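PDB 4N91: TRAP dicarboxylate transporter, DctP subunit from Anaerococcus prevoti, which binds D-glucuronate in either anomeric form and probably serves as the extracytoplasmic solute receptor of a TRAP transport system. Local coordinates for residues A[62-67]-A[256-261]; A[125-130]-A[329-334]; A[180-185]-A[236-241]; A[203-208]-A[223-228]. All blocks are in the same frame, centred on the assembly; numbering follows the deposited sequence.

Contact 1: A[62-67]-A[256-261]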
loop_
_atom_site.group_PDB
_atom_site.type_symbol
_atom_site.label_atom_id
_atom_site.label_comp_id
_atom_site.label_asym_id
_atom_site.label_seq_id
_atom_site.Cartn_x
_atom_site.Cartn_y
_atom_site.Cartn_z
ATOM N N ASP A 62 -26.416 3.139 17.854
ATOM C CA ASP A 62 -27.725 3.754 17.673
ATOM C C ASP A 62 -27.651 4.881 16.640
ATOM O O ASP A 62 -28.672 5.280 16.080
ATOM C CB ASP A 62 -28.255 4.318 18.998
ATOM C CG ASP A 62 -28.685 3.234 19.970
ATOM O OD1 ASP A 62 -28.940 2.094 19.524
ATOM O OD2 ASP A 62 -28.780 3.525 21.183
ATOM N N LYS A 63 -26.445 5.391 16.392
ATOM C CA LYS A 63 -26.270 6.620 15.621
ATOM C C LYS A 63 -25.615 6.418 14.260
ATOM O O LYS A 63 -25.921 7.133 13.306
ATOM C CB LYS A 63 -25.421 7.599 16.422
ATOM C CG LYS A 63 -25.381 8.994 15.847
ATOM C CD LYS A 63 -24.722 9.962 16.823
ATOM C CE LYS A 63 -24.669 11.376 16.267
ATOM N NZ LYS A 63 -24.001 12.306 17.224
ATOM N N TYR A 64 -24.687 5.473 14.176
ATOM C CA TYR A 64 -23.973 5.249 12.933
ATOM C C TYR A 64 -24.093 3.807 12.480
ATOM O O TYR A 64 -23.995 2.877 13.278
ATOM C CB TYR A 64 -22.490 5.608 13.080
ATOM C CG TYR A 64 -22.210 7.052 13.434
ATOM C CD1 TYR A 64 -22.198 8.043 12.463
ATOM C CD2 TYR A 64 -21.950 7.424 14.744
ATOM C CE1 TYR A 64 -21.936 9.367 12.789
ATOM C CE2 TYR A 64 -21.691 8.737 15.078
ATOM C CZ TYR A 64 -21.689 9.706 14.100
ATOM O OH TYR A 64 -21.426 11.014 14.440
ATOM N N ASP A 65 -24.314 3.635 11.183
ATOM C CA ASP A 65 -24.226 2.332 10.561
ATOM C C ASP A 65 -23.002 2.360 9.656
ATOM O O ASP A 65 -22.999 3.042 8.643
ATOM C CB ASP A 65 -25.479 2.037 9.747
ATOM C CG ASP A 65 -25.387 0.727 8.989
ATOM O OD1 ASP A 65 -24.489 -0.088 9.291
ATOM O OD2 ASP A 65 -26.220 0.503 8.094
ATOM N N ILE A 66 -21.948 1.656 10.051
ATOM C CA ILE A 66 -20.738 1.596 9.226
ATOM C C ILE A 66 -20.871 0.465 8.212
ATOM O O ILE A 66 -21.116 -0.680 8.581
ATOM C CB ILE A 66 -19.485 1.437 10.112
ATOM C CG1 ILE A 66 -19.217 2.760 10.841
ATOM C CG2 ILE A 66 -18.285 1.022 9.295
ATOM C CD1 ILE A 66 -18.178 2.677 11.919
ATOM N N GLN A 67 -20.747 0.792 6.924
ATOM C CA GLN A 67 -20.856 -0.213 5.877
ATOM C C GLN A 67 -19.545 -0.372 5.125
ATOM O O GLN A 67 -19.024 0.596 4.590
ATOM C CB GLN A 67 -21.970 0.172 4.918
ATOM C CG GLN A 67 -23.315 0.202 5.597
ATOM C CD GLN A 67 -24.426 0.664 4.682
ATOM O OE1 GLN A 67 -24.191 1.039 3.530
ATOM N NE2 GLN A 67 -25.655 0.660 5.204
ATOM N N GLU A 256 -17.333 16.185 19.136
ATOM C CA GLU A 256 -16.118 15.818 19.857
ATOM C C GLU A 256 -16.114 14.364 20.294
ATOM O O GLU A 256 -15.124 13.657 20.115
ATOM C CB GLU A 256 -15.946 16.693 21.113
ATOM C CG GLU A 256 -14.737 16.285 21.973
ATOM C CD GLU A 256 -14.720 16.936 23.355
ATOM O OE1 GLU A 256 -15.716 17.591 23.735
ATOM O OE2 GLU A 256 -13.703 16.781 24.070
ATOM N N GLU A 257 -17.218 13.932 20.894
ATOM C CA GLU A 257 -17.269 12.623 21.518
ATOM C C GLU A 257 -17.297 11.547 20.456
ATOM O O GLU A 257 -16.708 10.484 20.632
ATOM C CB GLU A 257 -18.480 12.499 22.433
ATOM C CG GLU A 257 -18.252 13.121 23.806
ATOM C CD GLU A 257 -17.166 12.395 24.601
ATOM O OE1 GLU A 257 -17.329 11.179 24.860
ATOM O OE2 GLU A 257 -16.149 13.036 24.955
ATOM N N ASP A 258 -17.979 11.828 19.353
ATOM C CA ASP A 258 -18.013 10.888 18.241
ATOM C C ASP A 258 -16.632 10.751 17.597
ATOM O O ASP A 258 -16.197 9.646 17.262
ATOM C CB ASP A 258 -19.022 11.333 17.196
ATOM C CG ASP A 258 -20.439 11.300 17.707
ATOM O OD1 ASP A 258 -20.621 11.127 18.925
ATOM O OD2 ASP A 258 -21.371 11.449 16.893
ATOM N N ARG A 259 -15.959 11.878 17.406
ATOM C CA ARG A 259 -14.621 11.898 16.825
ATOM C C ARG A 259 -13.672 11.058 17.669
ATOM O O ARG A 259 -12.823 10.352 17.139
ATOM C CB ARG A 259 -14.086 13.325 16.735
ATOM C CG ARG A 259 -12.657 13.429 16.220
ATOM C CD ARG A 259 -12.546 12.890 14.797
ATOM N NE ARG A 259 -11.174 12.927 14.296
ATOM C CZ ARG A 259 -10.582 14.011 13.797
ATOM N NH1 ARG A 259 -11.240 15.162 13.712
ATOM N NH2 ARG A 259 -9.327 13.936 13.367
ATOM N N LYS A 260 -13.809 11.137 18.985
ATOM C CA LYS A 260 -12.928 10.368 19.852
ATOM C C LYS A 260 -13.114 8.866 19.617
ATOM O O LYS A 260 -12.144 8.104 19.569
ATOM C CB LYS A 260 -13.152 10.743 21.316
ATOM C CG LYS A 260 -12.519 12.083 21.632
ATOM C CD LYS A 260 -12.966 12.623 22.967
ATOM C CE LYS A 260 -12.106 13.797 23.382
ATOM N NZ LYS A 260 -12.764 14.575 24.461
ATOM N N VAL A 261 -14.360 8.451 19.419
ATOM C CA VAL A 261 -14.654 7.045 19.185
ATOM C C VAL A 261 -14.127 6.612 17.819
ATOM O O VAL A 261 -13.506 5.555 17.694
ATOM C CB VAL A 261 -16.150 6.740 19.310
ATOM C CG1 VAL A 261 -16.439 5.320 18.862
ATOM C CG2 VAL A 261 -16.624 6.984 20.768
#

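Contact 2: A[125-130]-A[329-334]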
loop_
_atom_site.group_PDB
_atom_site.type_symbol
_atom_site.label_atom_id
_atom_site.label_comp_id
_atom_site.label_asym_id
_atom_site.label_seq_id
_atom_site.Cartn_x
_atom_site.Cartn_y
_atom_site.Cartn_z
HETATM N N MSE A 125 6.164 4.526 10.639
HETATM C CA MSE A 125 4.750 4.741 10.359
HETATM C C MSE A 125 3.979 5.016 11.650
HETATM O O MSE A 125 2.895 5.605 11.604
HETATM C CB MSE A 125 4.159 3.522 9.630
HETATM C CG MSE A 125 4.788 3.232 8.285
HETATM SE SE MSE A 125 4.870 4.784 7.085
HETATM C CE MSE A 125 2.943 5.235 7.003
ATOM N N ASP A 126 4.538 4.590 12.785
ATOM C CA ASP A 126 3.907 4.792 14.084
ATOM C C ASP A 126 4.391 6.094 14.755
ATOM O O ASP A 126 3.970 6.407 15.853
ATOM C CB ASP A 126 4.194 3.614 15.018
ATOM C CG ASP A 126 3.348 2.398 14.709
ATOM O OD1 ASP A 126 2.278 2.551 14.076
ATOM O OD2 ASP A 126 3.747 1.295 15.120
ATOM N N ASP A 127 5.287 6.820 14.100
ATOM C CA ASP A 127 5.812 8.071 14.659
ATOM C C ASP A 127 4.980 9.255 14.163
ATOM O O ASP A 127 5.074 9.651 13.009
ATOM C CB ASP A 127 7.276 8.249 14.272
ATOM C CG ASP A 127 7.945 9.448 14.981
ATOM O OD1 ASP A 127 7.243 10.380 15.418
ATOM O OD2 ASP A 127 9.182 9.460 15.075
ATOM N N PRO A 128 4.169 9.846 15.049
ATOM C CA PRO A 128 3.272 10.918 14.622
ATOM C C PRO A 128 4.025 12.132 14.084
ATOM O O PRO A 128 3.483 12.869 13.279
ATOM C CB PRO A 128 2.527 11.301 15.910
ATOM C CG PRO A 128 2.842 10.243 16.892
ATOM C CD PRO A 128 4.143 9.649 16.504
ATOM N N GLU A 129 5.258 12.352 14.514
ATOM C CA GLU A 129 5.977 13.512 14.019
ATOM C C GLU A 129 6.348 13.349 12.566
ATOM O O GLU A 129 6.503 14.321 11.837
ATOM C CB GLU A 129 7.209 13.771 14.858
ATOM C CG GLU A 129 6.845 14.220 16.250
ATOM C CD GLU A 129 8.048 14.650 17.034
ATOM O OE1 GLU A 129 9.161 14.177 16.714
ATOM O OE2 GLU A 129 7.875 15.463 17.965
ATOM N N ILE A 130 6.491 12.109 12.135
ATOM C CA ILE A 130 6.743 11.838 10.734
ATOM C C ILE A 130 5.441 11.767 9.945
ATOM O O ILE A 130 5.330 12.405 8.918
ATOM C CB ILE A 130 7.536 10.522 10.545
ATOM C CG1 ILE A 130 8.919 10.660 11.179
ATOM C CG2 ILE A 130 7.662 10.174 9.055
ATOM C CD1 ILE A 130 9.816 9.421 11.086
ATOM N N GLN A 329 16.141 7.885 8.453
ATOM C CA GLN A 329 17.486 7.352 8.620
ATOM C C GLN A 329 17.823 7.068 10.076
ATOM O O GLN A 329 18.540 6.109 10.371
ATOM C CB GLN A 329 18.551 8.263 8.008
ATOM C CG GLN A 329 18.415 8.420 6.494
ATOM C CD GLN A 329 18.238 7.097 5.750
ATOM O OE1 GLN A 329 18.826 6.078 6.104
ATOM N NE2 GLN A 329 17.423 7.112 4.718
ATOM N N LYS A 330 17.316 7.874 10.998
ATOM C CA LYS A 330 17.597 7.610 12.397
ATOM C C LYS A 330 16.964 6.282 12.798
ATOM O O LYS A 330 17.556 5.488 13.529
ATOM C CB LYS A 330 17.108 8.756 13.289
ATOM C CG LYS A 330 17.984 10.000 13.201
ATOM C CD LYS A 330 17.440 11.149 14.037
ATOM C CE LYS A 330 17.418 10.812 15.522
ATOM N NZ LYS A 330 17.078 12.004 16.356
ATOM N N TYR A 331 15.757 6.031 12.314
ATOM C CA TYR A 331 15.113 4.766 12.604
ATOM C C TYR A 331 15.850 3.618 11.927
ATOM O O TYR A 331 15.923 2.519 12.478
ATOM C CB TYR A 331 13.652 4.779 12.194
ATOM C CG TYR A 331 12.769 5.435 13.216
ATOM C CD1 TYR A 331 12.509 4.811 14.431
ATOM C CD2 TYR A 331 12.188 6.670 12.969
ATOM C CE1 TYR A 331 11.693 5.395 15.362
ATOM C CE2 TYR A 331 11.372 7.258 13.892
ATOM C CZ TYR A 331 11.128 6.614 15.090
ATOM O OH TYR A 331 10.316 7.209 16.020
ATOM N N ASN A 332 16.395 3.857 10.736
ATOM C CA ASN A 332 17.159 2.808 10.055
ATOM C C ASN A 332 18.372 2.428 10.893
ATOM O O ASN A 332 18.755 1.262 10.962
ATOM C CB ASN A 332 17.599 3.247 8.656
ATOM C CG ASN A 332 16.483 3.145 7.630
ATOM O OD1 ASN A 332 15.514 2.405 7.810
ATOM N ND2 ASN A 332 16.611 3.902 6.538
ATOM N N GLU A 333 18.969 3.427 11.530
ATOM C CA GLU A 333 20.142 3.195 12.382
ATOM C C GLU A 333 19.796 2.444 13.668
ATOM O O GLU A 333 20.554 1.588 14.128
ATOM C CB GLU A 333 20.796 4.534 12.729
ATOM C CG GLU A 333 21.468 5.199 11.543
ATOM C CD GLU A 333 21.636 6.700 11.727
ATOM O OE1 GLU A 333 21.797 7.147 12.886
ATOM O OE2 GLU A 333 21.605 7.431 10.710
ATOM N N GLU A 334 18.654 2.781 14.246
ATOM C CA GLU A 334 18.177 2.153 15.473
ATOM C C GLU A 334 17.688 0.722 15.225
ATOM O O GLU A 334 17.819 -0.144 16.091
ATOM C CB GLU A 334 17.058 3.005 16.073
ATOM C CG GLU A 334 16.498 2.490 17.390
ATOM C CD GLU A 334 15.532 3.471 18.046
ATOM O OE1 GLU A 334 15.288 4.557 17.464
ATOM O OE2 GLU A 334 15.022 3.148 19.146
#

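Contact 3: A[180-185]-A[236-241]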
loop_
_atom_site.group_PDB
_atom_site.type_symbol
_atom_site.label_atom_id
_atom_site.label_comp_id
_atom_site.label_asym_id
_atom_site.label_seq_id
_atom_site.Cartn_x
_atom_site.Cartn_y
_atom_site.Cartn_z
ATOM N N PRO A 180 3.732 7.681 -10.636
ATOM C CA PRO A 180 4.908 8.108 -11.424
ATOM C C PRO A 180 6.238 7.632 -10.843
ATOM O O PRO A 180 7.157 7.340 -11.611
ATOM C CB PRO A 180 4.798 9.625 -11.455
ATOM C CG PRO A 180 3.308 9.905 -11.211
ATOM C CD PRO A 180 2.833 8.802 -10.307
ATOM N N THR A 181 6.324 7.486 -9.530
ATOM C CA THR A 181 7.547 6.974 -8.916
ATOM C C THR A 181 7.860 5.565 -9.409
ATOM O O THR A 181 8.984 5.270 -9.845
ATOM C CB THR A 181 7.431 6.991 -7.377
ATOM O OG1 THR A 181 7.471 8.342 -6.941
ATOM C CG2 THR A 181 8.558 6.192 -6.745
ATOM N N ASN A 182 6.846 4.702 -9.418
ATOM C CA ASN A 182 7.041 3.342 -9.877
ATOM C C ASN A 182 7.307 3.245 -11.365
ATOM O O ASN A 182 8.048 2.370 -11.807
ATOM C CB ASN A 182 5.880 2.445 -9.448
ATOM C CG ASN A 182 5.965 2.101 -7.970
ATOM O OD1 ASN A 182 5.503 2.851 -7.124
ATOM N ND2 ASN A 182 6.608 0.978 -7.662
ATOM N N VAL A 183 6.697 4.113 -12.155
ATOM C CA VAL A 183 7.035 4.137 -13.574
ATOM C C VAL A 183 8.527 4.449 -13.772
ATOM O O VAL A 183 9.225 3.778 -14.533
ATOM C CB VAL A 183 6.176 5.136 -14.317
ATOM C CG1 VAL A 183 6.683 5.325 -15.751
ATOM C CG2 VAL A 183 4.727 4.666 -14.303
ATOM N N ARG A 184 9.019 5.477 -13.080
ATOM C CA ARG A 184 10.424 5.838 -13.165
ATOM C C ARG A 184 11.328 4.697 -12.673
ATOM O O ARG A 184 12.376 4.442 -13.244
ATOM C CB ARG A 184 10.699 7.120 -12.382
ATOM C CG ARG A 184 12.135 7.565 -12.395
ATOM C CD ARG A 184 12.640 7.907 -13.773
ATOM N NE ARG A 184 13.995 8.452 -13.677
ATOM C CZ ARG A 184 14.902 8.387 -14.643
ATOM N NH1 ARG A 184 14.609 7.816 -15.811
ATOM N NH2 ARG A 184 16.113 8.895 -14.436
HETATM N N MSE A 185 10.916 4.010 -11.615
HETATM C CA MSE A 185 11.682 2.875 -11.124
HETATM C C MSE A 185 11.835 1.819 -12.224
HETATM O O MSE A 185 12.921 1.242 -12.398
HETATM C CB MSE A 185 11.003 2.263 -9.898
HETATM C CG MSE A 185 11.827 1.162 -9.263
HETATM SE SE MSE A 185 10.853 0.302 -7.784
HETATM C CE MSE A 185 9.556 -0.729 -8.840
HETATM N N MSE A 236 12.588 -7.099 -3.015
HETATM C CA MSE A 236 12.035 -6.256 -1.935
HETATM C C MSE A 236 12.330 -4.753 -2.118
HETATM O O MSE A 236 12.872 -4.068 -1.222
HETATM C CB MSE A 236 12.529 -6.777 -0.574
HETATM C CG MSE A 236 12.026 -8.178 -0.269
HETATM SE SE MSE A 236 12.829 -8.957 1.328
HETATM C CE MSE A 236 11.968 -7.785 2.619
ATOM N N HIS A 237 11.915 -4.224 -3.265
ATOM C CA HIS A 237 12.293 -2.872 -3.651
ATOM C C HIS A 237 11.581 -1.787 -2.878
ATOM O O HIS A 237 12.113 -0.683 -2.744
ATOM C CB HIS A 237 12.125 -2.627 -5.150
ATOM C CG HIS A 237 10.840 -3.135 -5.721
ATOM N ND1 HIS A 237 10.772 -4.315 -6.423
ATOM C CD2 HIS A 237 9.589 -2.616 -5.742
ATOM C CE1 HIS A 237 9.537 -4.520 -6.828
ATOM N NE2 HIS A 237 8.798 -3.504 -6.434
ATOM N N GLN A 238 10.394 -2.078 -2.365
ATOM C CA GLN A 238 9.644 -1.083 -1.597
ATOM C C GLN A 238 8.876 -1.719 -0.460
ATOM O O GLN A 238 8.512 -2.919 -0.513
ATOM C CB GLN A 238 8.635 -0.330 -2.447
ATOM C CG GLN A 238 9.203 0.541 -3.533
ATOM C CD GLN A 238 8.122 0.916 -4.519
ATOM O OE1 GLN A 238 7.455 0.044 -5.138
ATOM N NE2 GLN A 238 7.903 2.199 -4.656
HETATM N N MSE A 239 8.636 -0.901 0.570
HETATM C CA MSE A 239 7.685 -1.213 1.625
HETATM C C MSE A 239 6.685 -0.075 1.608
HETATM O O MSE A 239 6.954 1.010 2.128
HETATM C CB MSE A 239 8.342 -1.353 2.992
HETATM C CG MSE A 239 9.417 -2.366 2.983
HETATM SE SE MSE A 239 10.148 -2.614 4.766
HETATM C CE MSE A 239 8.959 -4.097 5.324
ATOM N N VAL A 240 5.543 -0.321 0.979
ATOM C CA VAL A 240 4.612 0.766 0.660
ATOM C C VAL A 240 3.397 0.654 1.559
ATOM O O VAL A 240 2.630 -0.311 1.471
ATOM C CB VAL A 240 4.156 0.738 -0.821
ATOM C CG1 VAL A 240 3.253 1.931 -1.114
ATOM C CG2 VAL A 240 5.369 0.738 -1.769
ATOM N N PRO A 241 3.219 1.623 2.457
ATOM C CA PRO A 241 2.061 1.470 3.341
ATOM C C PRO A 241 0.753 1.660 2.611
ATOM O O PRO A 241 0.672 2.465 1.680
ATOM C CB PRO A 241 2.260 2.584 4.382
ATOM C CG PRO A 241 3.075 3.644 3.656
ATOM C CD PRO A 241 3.985 2.855 2.723
#

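Contact 4: A[203-208]-A[223-228]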
loop_
_atom_site.group_PDB
_atom_site.type_symbol
_atom_site.label_atom_id
_atom_site.label_comp_id
_atom_site.label_asym_id
_atom_site.label_seq_id
_atom_site.Cartn_x
_atom_site.Cartn_y
_atom_site.Cartn_z
ATOM N N THR A 203 -6.273 -10.882 -14.953
ATOM C CA THR A 203 -6.606 -11.096 -16.353
ATOM C C THR A 203 -5.537 -10.558 -17.305
ATOM O O THR A 203 -5.327 -11.129 -18.373
ATOM C CB THR A 203 -7.990 -10.496 -16.706
ATOM O OG1 THR A 203 -8.002 -9.129 -16.395
ATOM C CG2 THR A 203 -9.095 -11.163 -15.912
ATOM N N ALA A 204 -4.839 -9.495 -16.913
ATOM C CA ALA A 204 -3.772 -8.957 -17.732
ATOM C C ALA A 204 -2.620 -9.970 -17.796
ATOM O O ALA A 204 -2.009 -10.148 -18.841
ATOM C CB ALA A 204 -3.312 -7.633 -17.219
ATOM N N LEU A 205 -2.327 -10.640 -16.678
ATOM C CA LEU A 205 -1.302 -11.688 -16.673
ATOM C C LEU A 205 -1.737 -12.894 -17.530
ATOM O O LEU A 205 -0.957 -13.440 -18.307
ATOM C CB LEU A 205 -1.024 -12.165 -15.244
ATOM C CG LEU A 205 -0.307 -11.183 -14.323
ATOM C CD1 LEU A 205 -0.484 -11.624 -12.880
ATOM C CD2 LEU A 205 1.177 -11.037 -14.682
ATOM N N GLN A 206 -2.977 -13.306 -17.358
ATOM C CA GLN A 206 -3.485 -14.471 -18.056
ATOM C C GLN A 206 -3.472 -14.252 -19.568
ATOM O O GLN A 206 -3.158 -15.166 -20.334
ATOM C CB GLN A 206 -4.914 -14.766 -17.598
ATOM C CG GLN A 206 -5.494 -16.025 -18.204
ATOM C CD GLN A 206 -4.690 -17.266 -17.859
ATOM O OE1 GLN A 206 -4.124 -17.368 -16.767
ATOM N NE2 GLN A 206 -4.643 -18.226 -18.791
ATOM N N SER A 207 -3.803 -13.045 -20.003
ATOM C CA SER A 207 -3.918 -12.755 -21.436
ATOM C C SER A 207 -2.572 -12.405 -22.079
ATOM O O SER A 207 -2.488 -12.254 -23.293
ATOM C CB SER A 207 -4.891 -11.600 -21.654
ATOM O OG SER A 207 -4.321 -10.380 -21.176
ATOM N N GLY A 208 -1.536 -12.252 -21.264
ATOM C CA GLY A 208 -0.205 -11.974 -21.755
ATOM C C GLY A 208 0.022 -10.512 -22.099
ATOM O O GLY A 208 1.036 -10.176 -22.682
ATOM N N ASN A 223 -5.312 -13.026 -4.642
ATOM C CA ASN A 223 -5.715 -12.445 -5.915
ATOM C C ASN A 223 -5.390 -13.344 -7.102
ATOM O O ASN A 223 -5.658 -12.983 -8.237
ATOM C CB ASN A 223 -5.095 -11.067 -6.090
ATOM C CG ASN A 223 -5.311 -10.203 -4.865
ATOM O OD1 ASN A 223 -4.479 -10.174 -3.955
ATOM N ND2 ASN A 223 -6.489 -9.594 -4.778
ATOM N N GLY A 224 -4.836 -14.522 -6.810
ATOM C CA GLY A 224 -4.633 -15.549 -7.806
ATOM C C GLY A 224 -3.479 -15.349 -8.777
ATOM O O GLY A 224 -3.361 -16.098 -9.744
ATOM N N HIS A 225 -2.601 -14.369 -8.544
ATOM C CA HIS A 225 -1.558 -14.124 -9.527
ATOM C C HIS A 225 -0.567 -15.280 -9.643
ATOM O O HIS A 225 0.120 -15.423 -10.655
ATOM C CB HIS A 225 -0.791 -12.845 -9.219
ATOM C CG HIS A 225 -1.645 -11.625 -9.201
ATOM N ND1 HIS A 225 -1.153 -10.383 -8.875
ATOM C CD2 HIS A 225 -2.970 -11.454 -9.431
ATOM C CE1 HIS A 225 -2.129 -9.497 -8.905
ATOM N NE2 HIS A 225 -3.242 -10.118 -9.241
ATOM N N GLY A 226 -0.485 -16.089 -8.600
ATOM C CA GLY A 226 0.374 -17.262 -8.615
ATOM C C GLY A 226 -0.136 -18.389 -9.480
ATOM O O GLY A 226 0.580 -19.378 -9.719
ATOM N N GLU A 227 -1.350 -18.245 -10.001
ATOM C CA GLU A 227 -1.866 -19.215 -10.974
ATOM C C GLU A 227 -1.121 -19.056 -12.294
ATOM O O GLU A 227 -0.929 -20.028 -13.030
ATOM C CB GLU A 227 -3.372 -19.021 -11.203
ATOM C CG GLU A 227 -4.228 -19.342 -10.021
ATOM C CD GLU A 227 -5.709 -19.113 -10.303
ATOM O OE1 GLU A 227 -6.069 -18.923 -11.490
ATOM O OE2 GLU A 227 -6.504 -19.123 -9.336
ATOM N N VAL A 228 -0.720 -17.821 -12.607
ATOM C CA VAL A 228 -0.032 -17.514 -13.835
ATOM C C VAL A 228 1.466 -17.332 -13.609
ATOM O O VAL A 228 2.275 -17.813 -14.394
ATOM C CB VAL A 228 -0.569 -16.217 -14.456
ATOM C CG1 VAL A 228 0.292 -15.803 -15.656
ATOM C CG2 VAL A 228 -2.040 -16.366 -14.832
#

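Contact 1: A[62-67]-A[256-261]
Asp258 meets the ring of Tyr64 at its edge: at the hydroxyl end, Asp258 CG sits in the ring plane, while over one face, offset toward the rim, lies CG of Lys63, 3.8 Å above that plane. The carboxylate of Asp258 stands nearly upright against the ring, the two planes being 82° apart, and it turns OD2 to Lys63 and Tyr64. Tyr64 OH donates to Asp258 OD2 over a very short 2.5 Å, and ring carbon CE2 of Tyr64 is also near, 3.3 Å from Asp258 OD2. The same oxygen takes a second donor: Lys63 NZ reaches Asp258 OD2 at 2.8 Å, on the syn side and 17° out of the carboxylate plane, completing a salt bridge. Lys63 gets there because its CG leaves anti to the backbone N (chi1 -169°) and the rest of the chain is fully extended, crossing the aspartate at about a right angle. Tyr64 opens the outermost strand 64-69, with Lys63 just before it, in the five-stranded sheet with order 2-1-3-5-4 known from type II periplasmic binding proteins; Asp258 belongs to the start of the long helix 256-290, a hallmark of TRAP solute receptors. Two donors on one oxygen of this buried aspartate limit the rotation of the carboxylate, and the lysine ammonium would be expected to favour its anionic form. Phe262, one turn further along the helix, meets the Tyr64 ring edge-to-face, and strand 31-36 packs beside it through Thr31 and Ile33.

Contact 2: A[125-130]-A[329-334]
Tyr331 and Asp127 meet at a slant, with the phenol ring and the carboxylate turned almost perpendicular to each other, 85° between their planes. Asp127 OD2 lies in the ring plane at its edge, next to the hydroxyl; Tyr331 OH donates to it at 2.7 Å, and CE2 of the same ring is 3.3 Å from Asp127 OD2. Seen from the carboxylate, the hydroxyl comes from above, 42° out of the plane. Ile130 runs past the tyrosine in the opposite direction, and its outermost methyl rather than its branch methyl makes the apolar touch: Ile130 CD1 is 3.9 Å from Tyr331 CE2, on the same ring edge that the aspartate oxygen approaches. Asp127 is the N-cap of helix 128-135, with Pro128 opening the first turn behind it. Its CG is turned anti to the backbone N (chi1 -172°), which lets the carboxylate divide its labour: Asp127 OD1 accepts from Glu129 N at 2.9 Å, and OD2 is left for the tyrosine of the C-terminal helix 322-334. The opening turn is further closed by Ile130 N, 3.0 Å from Asp127 O. With one oxygen held by the Glu129 N-H in the first turn and the other by a phenol, the carboxylate has little freedom to rotate, and the nearby helix N terminus would probably steady its negative charge. Around this spot Tyr331 also packs on His123 and Val124 of helix 118-125, and Asn332 reaches back to the backbone at Leu114 and Ala116.

Contact 3: A[180-185]-A[236-241]
Selenomethionine Met185 lays its terminal methyl over one face of the His237 imidazole, toward the rim on the CD2 side. Met185 CE is 3.6 Å from His237 CD2, a CH-pi contact, while Met185 SE stands obliquely to the ring, 3.8 Å from the same carbon. The bend at the end of the chain (chi3 74°) folds the methyl onto the ring. Both ring nitrogens are engaged, ND1 with Asp235 and NE2 with Glu214, and those bonds fix how the imidazole presents its face. Helix 180-188 here packs against the end of strand 231-238, just where the chain leaves the four-stranded sheet for strand 242-247 of the five-stranded one, a crossing consistent with the hinge of a two-domain periplasmic binding protein. Beside the ring, Asn182 and Gln238 come from opposite directions with amide planes 56° apart. Asn182 ND2 donates to Gln238 OE1 at 2.8 Å (N-H...O angle 162°); the acceptor lies close to the Asn182 amide plane, whereas the donor is tilted from the Gln238 carbonyl plane. The other ends are tied too: Asn182 OD1 to Ser179, Gln238 NE2 to the carbonyl of Asn110. His237 and Gln238 both pack on Arg154, a glucuronate-binding residue, and so belong to its second shell.

Contact 4: A[203-208]-A[223-228]
Leu205 lies over a face of the His225 imidazole, where helix 201-207, closed by a Schellman motif at Gly208, packs its last full turn against the loop that leads from helix 218-221 into strand 231-238. With the leucine CG anti to the carbonyl carbon (chi1 -70°), Leu205 CD1 comes 3.9 Å from His225 CG in a CH-pi contact that sits nearer the CB end of the ring; leucine and histidine cross at about a right angle. His225 is itself held by ND1 to Tyr157 OH, and its side chain lies about 6 Å from those of the glucuronate-binding residues Arg175 and Asn215. Val228 splits its two methyls between Leu205 and Gln206. Val228 CG1, anti to the backbone N (chi1 172°), lies 3.9 Å from Leu205 CB and 3.8 Å from Leu205 O, while CG2 turns to the neighbouring glutamine. Gln206 leaves the helix pointing past the loop, then bends at chi2 (60°) and brings its amide end back. Gln206 OE1 is modelled 3.0 Å from Val228 CG2, closer than is likely, which leaves the exact position of that oxygen doubtful.

How the contacts relate
From the N terminus, residues 62-67 open contact 1 and 125-130 open contact 2. Next come 180-185 and 203-208, the first halves of contacts 3 and 4. The closures follow with 223-228, completing the short loop of contact 4, then 236-241, which closes contact 3 around it. Residues 256-261 then complete contact 1, and 329-334 complete contact 2. Contacts 3 and 4 thus fall within both larger loops, whereas contacts 1 and 2 cross. Contact 1 joins an outer strand to the long helix, contact 2 ties the C-terminal helix 322-334 to the start of helix 128-135, and contacts 3 and 4 tie helices to the chain around strand 231-238. Met125 packs on Pro241, linking contacts 2 and 3.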